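Local coordinates for protein 4-hydroxyphenylpyruvate dioxygenase (Pseudomonas putida, PDB 5HMQ) that converts 3-dehydroshikimate to protocatechuate with loss of water, using a divalent metal ion, in the degradation of quinate and shikimate, at residues C[6-9]-C[10-13]; C[206-209]-C[210-214]; C[252-255]-C[256-260]. All coordinates share one frame; numbering follows the deposited sequence.

Interaction 1 of 3, residues C[6-9]-C[10-13]; sequences SIAT and VSLS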
loop_
_atom_site.group_PDB
_atom_site.type_symbol
_atom_site.label_atom_id
_atom_site.label_comp_id
_atom_site.label_asym_id
_atom_site.label_seq_id
_atom_site.Cartn_x
_atom_site.Cartn_y
_atom_site.Cartn_z
ATOM N N SER C 6 -24.147 3.155 -5.477
ATOM C CA SER C 6 -23.668 3.643 -4.194
ATOM C C SER C 6 -22.492 2.783 -3.736
ATOM O O SER C 6 -22.174 1.746 -4.330
ATOM C CB SER C 6 -24.793 3.638 -3.137
ATOM O OG SER C 6 -25.432 2.379 -3.069
ATOM N N ILE C 7 -21.827 3.236 -2.681
ATOM C CA ILE C 7 -20.738 2.488 -2.063
ATOM C C ILE C 7 -20.717 2.816 -0.577
ATOM O O ILE C 7 -20.920 3.967 -0.179
ATOM C CB ILE C 7 -19.385 2.801 -2.742
ATOM C CG1 ILE C 7 -18.234 2.074 -2.028
ATOM C CG2 ILE C 7 -19.140 4.297 -2.801
ATOM C CD1 ILE C 7 -16.903 2.198 -2.752
ATOM N N ALA C 8 -20.496 1.794 0.248
ATOM C CA ALA C 8 -20.416 2.011 1.689
ATOM C C ALA C 8 -19.103 2.698 2.053
ATOM O O ALA C 8 -18.050 2.409 1.478
ATOM C CB ALA C 8 -20.544 0.687 2.443
ATOM N N THR C 9 -19.174 3.625 3.012
ATOM C CA THR C 9 -17.978 4.358 3.420
ATOM C C THR C 9 -16.931 3.441 4.034
ATOM O O THR C 9 -15.737 3.761 4.011
ATOM C CB THR C 9 -18.343 5.471 4.403
ATOM O OG1 THR C 9 -19.115 4.927 5.478
ATOM C CG2 THR C 9 -19.123 6.568 3.712
ATOM N N VAL C 10 -17.350 2.305 4.594
ATOM C CA VAL C 10 -16.397 1.355 5.157
ATOM C C VAL C 10 -15.490 0.762 4.083
ATOM O O VAL C 10 -14.452 0.176 4.405
ATOM C CB VAL C 10 -17.150 0.252 5.936
ATOM C CG1 VAL C 10 -17.786 -0.748 4.983
ATOM C CG2 VAL C 10 -16.225 -0.436 6.935
ATOM N N SER C 11 -15.849 0.911 2.805
ATOM C CA SER C 11 -15.029 0.410 1.707
ATOM C C SER C 11 -13.812 1.279 1.424
ATOM O O SER C 11 -12.957 0.877 0.628
ATOM C CB SER C 11 -15.871 0.286 0.432
ATOM O OG SER C 11 -17.036 -0.488 0.659
ATOM N N LEU C 12 -13.712 2.449 2.047
ATOM C CA LEU C 12 -12.626 3.385 1.810
ATOM C C LEU C 12 -11.945 3.723 3.129
ATOM O O LEU C 12 -12.438 3.399 4.212
ATOM C CB LEU C 12 -13.134 4.669 1.142
ATOM C CG LEU C 12 -14.001 4.530 -0.109
ATOM C CD1 LEU C 12 -14.517 5.894 -0.550
ATOM C CD2 LEU C 12 -13.233 3.856 -1.229
ATOM N N SER C 13 -10.782 4.355 3.024
ATOM C CA SER C 13 -10.091 4.933 4.165
ATOM C C SER C 13 -10.117 6.452 4.064
ATOM O O SER C 13 -10.393 7.021 3.005
ATOM C CB SER C 13 -8.645 4.428 4.249
ATOM O OG SER C 13 -7.886 4.863 3.136
#
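With CG1 opposite its backbone N (chi1 177°) and the chain running straight on to CD1, the Ile7 side chain reaches forward along the turn that follows it and settles against Ser11, CG1 of Ile7 to CB of Ser11 3.9 Å. Its end goes on to brush a branch of Leu12, Ile7 CD1 lying 4.3 Å from Leu12 CD2. The chain curls round directly after strand 6-8, which brings Ser11 and Leu12 back beside Ile7. Two backbone bonds, each spanning three residues, close the 3-10 curl: Ser11 N to Ala8 O at 3.0 Å, then Leu12 N to Thr9 O at 3.1 Å, with N-H...O angles of 157° and 164°. Ala8 CB also rests against Val10 CG1 at 4.0 Å. Both hydroxyls are bonded to partners outside the turn. Thr9 OG1 is bonded to the carboxylate of Asp37 and to the amide of Phe34, while Ser11 OG receives the backbone N-H of Ile242, next to the metal ligand Glu241. The Ala8 side chain is about 4 Å from that of Glu241 and about 8 Å from the magnesium ion, which places the turn at the border of the catalytic site. The whole illustrates how a TIM barrel begins its first beta-alpha loop: strand 6-8 bonds through its backbone to strands 30-34 and 238-240, closing the barrel between its first and last strands, while Ile7 and Leu12 pack on Ile23 of helix 16-25.

Interaction 2 of 3, residues C[206-209]-C[210-214]; sequences EWSR and HFRCF
His210 N and Phe211 N turn back to the carbonyls of Glu206 and Trp207, each bond spanning four residues: His210 N to Glu206 O and Phe211 N to Trp207 O both measure 3.2 Å, and the N-H of His210 meets its oxygen at 145°. By Arg212 the backbone is extended (psi 142°). Over one face of the His210 ring, above its centre, lies the CG of Arg209, 3.6 Å from the ring centroid, a CH-pi contact. The Arg209 chain then bends at chi3 (-71°), letting NH1 form a salt bridge with Glu206 OE1 at 3.0 Å. Phe211 CB touches the edge of the indole, 4.0 Å from Trp207 CD1. The second subunit joins this patch: its Arg597 pairs with Glu206, its Glu358 carbonyl takes NH2 of Arg209, and its Tyr516 meets the rings of His210 and Phe211 edge-to-face. On another side, the extended Arg212 chain brings NE to Ser208 OG at 3.0 Å. Because NH1 is bonded to the metal ligand Asp167 and to the carbonyl of Glu241, Arg212 is a second-shell residue, and the Ser208 hydroxyl, accepting from NE one step further out, probably helps fix how the guanidinium is turned beside the magnesium site.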
loop_
_atom_site.group_PDB
_atom_site.type_symbol
_atom_site.label_atom_id
_atom_site.label_comp_id
_atom_site.label_asym_id
_atom_site.label_seq_id
_atom_site.Cartn_x
_atom_site.Cartn_y
_atom_site.Cartn_z
ATOM N N GLU C 206 -13.855 -14.347 9.243
ATOM C CA GLU C 206 -12.549 -13.789 8.904
ATOM C C GLU C 206 -12.396 -13.623 7.398
ATOM O O GLU C 206 -11.745 -12.676 6.941
ATOM C CB GLU C 206 -11.441 -14.685 9.460
ATOM C CG GLU C 206 -11.590 -15.046 10.933
ATOM C CD GLU C 206 -11.223 -13.906 11.864
ATOM O OE1 GLU C 206 -10.531 -12.964 11.420
ATOM O OE2 GLU C 206 -11.627 -13.956 13.047
ATOM N N TRP C 207 -12.987 -14.534 6.621
ATOM C CA TRP C 207 -13.014 -14.400 5.168
ATOM C C TRP C 207 -13.677 -13.094 4.746
ATOM O O TRP C 207 -13.176 -12.392 3.859
ATOM C CB TRP C 207 -13.742 -15.610 4.575
ATOM C CG TRP C 207 -13.749 -15.732 3.079
ATOM C CD1 TRP C 207 -13.083 -14.954 2.179
ATOM C CD2 TRP C 207 -14.455 -16.716 2.315
ATOM N NE1 TRP C 207 -13.341 -15.387 0.899
ATOM C CE2 TRP C 207 -14.181 -16.468 0.957
ATOM C CE3 TRP C 207 -15.298 -17.781 2.649
ATOM C CZ2 TRP C 207 -14.717 -17.247 -0.067
ATOM C CZ3 TRP C 207 -15.830 -18.552 1.632
ATOM C CH2 TRP C 207 -15.538 -18.281 0.291
ATOM N N SER C 208 -14.799 -12.745 5.379
ATOM C CA SER C 208 -15.484 -11.500 5.047
ATOM C C SER C 208 -14.717 -10.287 5.551
ATOM O O SER C 208 -14.715 -9.239 4.895
ATOM C CB SER C 208 -16.894 -11.501 5.637
ATOM O OG SER C 208 -17.547 -10.267 5.404
ATOM N N ARG C 209 -14.054 -10.417 6.701
ATOM C CA ARG C 209 -13.400 -9.274 7.326
ATOM C C ARG C 209 -12.251 -8.744 6.477
ATOM O O ARG C 209 -12.081 -7.526 6.347
ATOM C CB ARG C 209 -12.888 -9.669 8.715
ATOM C CG ARG C 209 -12.014 -8.615 9.379
ATOM C CD ARG C 209 -11.664 -8.964 10.824
ATOM N NE ARG C 209 -12.791 -8.851 11.749
ATOM C CZ ARG C 209 -13.212 -9.838 12.535
ATOM N NH1 ARG C 209 -12.596 -11.013 12.511
ATOM N NH2 ARG C 209 -14.240 -9.648 13.349
ATOM N N HIS C 210 -11.464 -9.637 5.871
ATOM C CA HIS C 210 -10.197 -9.239 5.279
ATOM C C HIS C 210 -10.113 -9.359 3.763
ATOM O O HIS C 210 -9.245 -8.714 3.168
ATOM C CB HIS C 210 -9.048 -10.064 5.880
ATOM C CG HIS C 210 -8.895 -9.911 7.362
ATOM N ND1 HIS C 210 -8.456 -8.744 7.949
ATOM C CD2 HIS C 210 -9.101 -10.787 8.373
ATOM C CE1 HIS C 210 -8.408 -8.904 9.260
ATOM N NE2 HIS C 210 -8.795 -10.135 9.544
ATOM N N PHE C 211 -10.961 -10.159 3.116
ATOM C CA PHE C 211 -10.732 -10.492 1.712
ATOM C C PHE C 211 -11.818 -10.032 0.749
ATOM O O PHE C 211 -11.784 -10.425 -0.423
ATOM C CB PHE C 211 -10.495 -11.995 1.563
ATOM C CG PHE C 211 -9.252 -12.464 2.250
ATOM C CD1 PHE C 211 -8.026 -12.365 1.616
ATOM C CD2 PHE C 211 -9.297 -12.973 3.534
ATOM C CE1 PHE C 211 -6.869 -12.778 2.243
ATOM C CE2 PHE C 211 -8.142 -13.391 4.165
ATOM C CZ PHE C 211 -6.926 -13.292 3.516
ATOM N N ARG C 212 -12.772 -9.219 1.188
ATOM C CA ARG C 212 -13.725 -8.660 0.240
ATOM C C ARG C 212 -13.004 -7.715 -0.716
ATOM O O ARG C 212 -12.079 -6.999 -0.325
ATOM C CB ARG C 212 -14.843 -7.918 0.970
ATOM C CG ARG C 212 -15.965 -8.801 1.473
ATOM C CD ARG C 212 -17.055 -7.962 2.115
ATOM N NE ARG C 212 -18.053 -8.777 2.802
ATOM C CZ ARG C 212 -19.359 -8.534 2.780
ATOM N NH1 ARG C 212 -19.835 -7.502 2.095
ATOM N NH2 ARG C 212 -20.193 -9.328 3.439
ATOM N N CYS C 213 -13.417 -7.730 -1.981
ATOM C CA CYS C 213 -12.865 -6.828 -2.984
ATOM C C CYS C 213 -13.964 -6.495 -3.987
ATOM O O CYS C 213 -15.084 -7.006 -3.902
ATOM C CB CYS C 213 -11.631 -7.435 -3.663
ATOM S SG CYS C 213 -11.869 -9.113 -4.292
ATOM N N PHE C 214 -13.633 -5.638 -4.950
ATOM C CA PHE C 214 -14.630 -5.173 -5.900
ATOM C C PHE C 214 -14.950 -6.252 -6.933
ATOM O O PHE C 214 -14.109 -7.104 -7.230
ATOM C CB PHE C 214 -14.147 -3.908 -6.602
ATOM C CG PHE C 214 -14.045 -2.715 -5.697
ATOM C CD1 PHE C 214 -15.041 -2.447 -4.771
ATOM C CD2 PHE C 214 -12.964 -1.854 -5.780
ATOM C CE1 PHE C 214 -14.956 -1.346 -3.936
ATOM C CE2 PHE C 214 -12.872 -0.751 -4.950
ATOM C CZ PHE C 214 -13.869 -0.497 -4.026
#

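Interaction 3 of 3, residues C[252-255]-C[256-260]; sequences TRQN and AADGL
Asp258 N to Gln254 O, at 2.8 Å and with an N-H...O angle of 164°, is the shortest of four backbone bonds that tie 252-255 to 256-260. Ala257 N reaches Arg253 O and Gly259 N reaches Asn255 O, both at 2.9 Å, and Ala256 N meets Thr252 O at 3.0 Å. Each spans four residues, the regular pattern of an alpha-helix. The side chain of Asp258 folds back over the same turn: its CG sits beside the backbone N (chi1 -75°), which lays CG of Asp258 3.2 Å from Gln254 O, while OD2 goes outward to the hydroxyl of Ser457 in the C-terminal half of the chain. At the start of the helix Thr252 OG1 is bonded to the carbonyl of Ser13. Ala256, Ala257 and Gly259 give the second segment little side-chain bulk. Ala256 CB leans on its own helix, 3.5 Å from Thr252 O, and Ala257 CB does the same against Arg253 O, also at 3.5 Å. Ala256 further packs on Ala22 of helix 16-25 and on Ala26 just after it, and Thr252 touches Ala22 as well. Arg253 touches Glu21 and Ala25 of helix 16-25 and also Glu18 of the second subunit, whereas Asn255 turns to Leu12, Asn244 and Ala250. The arrangement is that of the helix following the last strand of a TIM barrel: 252-276 comes after strand 238-240 and packs against the first helix, 16-25, completing the ring of helices. Through Asp258 and Ser457 it also joins the barrel to the dioxygenase-like domain fused behind it.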
loop_
_atom_site.group_PDB
_atom_site.type_symbol
_atom_site.label_atom_id
_atom_site.label_comp_id
_atom_site.label_asym_id
_atom_site.label_seq_id
_atom_site.Cartn_x
_atom_site.Cartn_y
_atom_site.Cartn_z
ATOM N N THR C 252 -7.904 6.735 -1.210
ATOM C CA THR C 252 -9.344 6.979 -1.215
ATOM C C THR C 252 -9.879 7.163 -2.631
ATOM O O THR C 252 -10.883 6.551 -3.014
ATOM C CB THR C 252 -9.660 8.204 -0.357
ATOM O OG1 THR C 252 -8.968 8.099 0.894
ATOM C CG2 THR C 252 -11.152 8.290 -0.087
ATOM N N ARG C 253 -9.222 8.014 -3.422
ATOM C CA ARG C 253 -9.757 8.369 -4.733
ATOM C C ARG C 253 -9.681 7.201 -5.709
ATOM O O ARG C 253 -10.648 6.928 -6.431
ATOM C CB ARG C 253 -9.016 9.585 -5.285
ATOM C CG ARG C 253 -9.262 10.850 -4.481
ATOM C CD ARG C 253 -9.977 11.906 -5.307
ATOM N NE ARG C 253 -10.556 12.946 -4.463
ATOM C CZ ARG C 253 -11.097 14.068 -4.922
ATOM N NH1 ARG C 253 -11.130 14.307 -6.227
ATOM N NH2 ARG C 253 -11.602 14.955 -4.075
ATOM N N GLN C 254 -8.545 6.499 -5.750
ATOM C CA GLN C 254 -8.417 5.382 -6.680
ATOM C C GLN C 254 -9.310 4.217 -6.276
ATOM O O GLN C 254 -9.839 3.510 -7.142
ATOM C CB GLN C 254 -6.958 4.938 -6.789
ATOM C CG GLN C 254 -6.269 5.458 -8.043
ATOM C CD GLN C 254 -6.930 4.954 -9.317
ATOM O OE1 GLN C 254 -7.349 3.798 -9.397
ATOM N NE2 GLN C 254 -7.041 5.827 -10.312
ATOM N N ASN C 255 -9.481 3.991 -4.971
ATOM C CA ASN C 255 -10.425 2.967 -4.537
ATOM C C ASN C 255 -11.842 3.313 -4.976
ATOM O O ASN C 255 -12.590 2.439 -5.432
ATOM C CB ASN C 255 -10.359 2.782 -3.021
ATOM C CG ASN C 255 -9.181 1.932 -2.584
ATOM O OD1 ASN C 255 -8.509 1.312 -3.407
ATOM N ND2 ASN C 255 -8.938 1.884 -1.280
ATOM N N ALA C 256 -12.230 4.584 -4.842
ATOM C CA ALA C 256 -13.561 4.997 -5.275
ATOM C C ALA C 256 -13.718 4.854 -6.782
ATOM O O ALA C 256 -14.760 4.393 -7.265
ATOM C CB ALA C 256 -13.831 6.439 -4.843
ATOM N N ALA C 257 -12.688 5.236 -7.542
ATOM C CA ALA C 257 -12.748 5.091 -8.993
ATOM C C ALA C 257 -12.811 3.624 -9.395
ATOM O O ALA C 257 -13.591 3.249 -10.280
ATOM C CB ALA C 257 -11.546 5.779 -9.642
ATOM N N ASP C 258 -12.001 2.777 -8.752
ATOM C CA ASP C 258 -12.060 1.342 -9.017
ATOM C C ASP C 258 -13.440 0.782 -8.698
ATOM O O ASP C 258 -13.954 -0.074 -9.427
ATOM C CB ASP C 258 -10.991 0.609 -8.206
ATOM C CG ASP C 258 -9.594 0.795 -8.769
ATOM O OD1 ASP C 258 -9.466 1.295 -9.906
ATOM O OD2 ASP C 258 -8.620 0.430 -8.074
ATOM N N GLY C 259 -14.046 1.245 -7.603
ATOM C CA GLY C 259 -15.379 0.780 -7.253
ATOM C C GLY C 259 -16.399 1.065 -8.337
ATOM O O GLY C 259 -17.147 0.177 -8.756
ATOM N N LEU C 260 -16.442 2.313 -8.810
ATOM C CA LEU C 260 -17.374 2.664 -9.875
ATOM C C LEU C 260 -17.071 1.868 -11.137
ATOM O O LEU C 260 -17.986 1.358 -11.795
ATOM C CB LEU C 260 -17.313 4.170 -10.145
ATOM C CG LEU C 260 -18.475 4.860 -10.871
ATOM C CD1 LEU C 260 -18.472 4.592 -12.371
ATOM C CD2 LEU C 260 -19.806 4.458 -10.254
#

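Three local contacts of one TIM barrel show how contacts three or four residues apart serve different places. Interactions 1 and 2 are largely buried and border the metal site, one from the first beta-alpha loop, the other through an arginine; interaction 3, partly buried, belongs to the outer helix layer. Interaction 1 relies on 3-10 bonds and aliphatic packing, interaction 2 on rings and charges shared with the second subunit, interaction 3 mainly on helix backbone. They meet directly: interactions 1 and 3 join where the end of the first loop reaches the last helix, and Phe214 of interaction 2 touches both Ile7 and the 252-260 helix, its CE2 3.5 Å from Gly259 N.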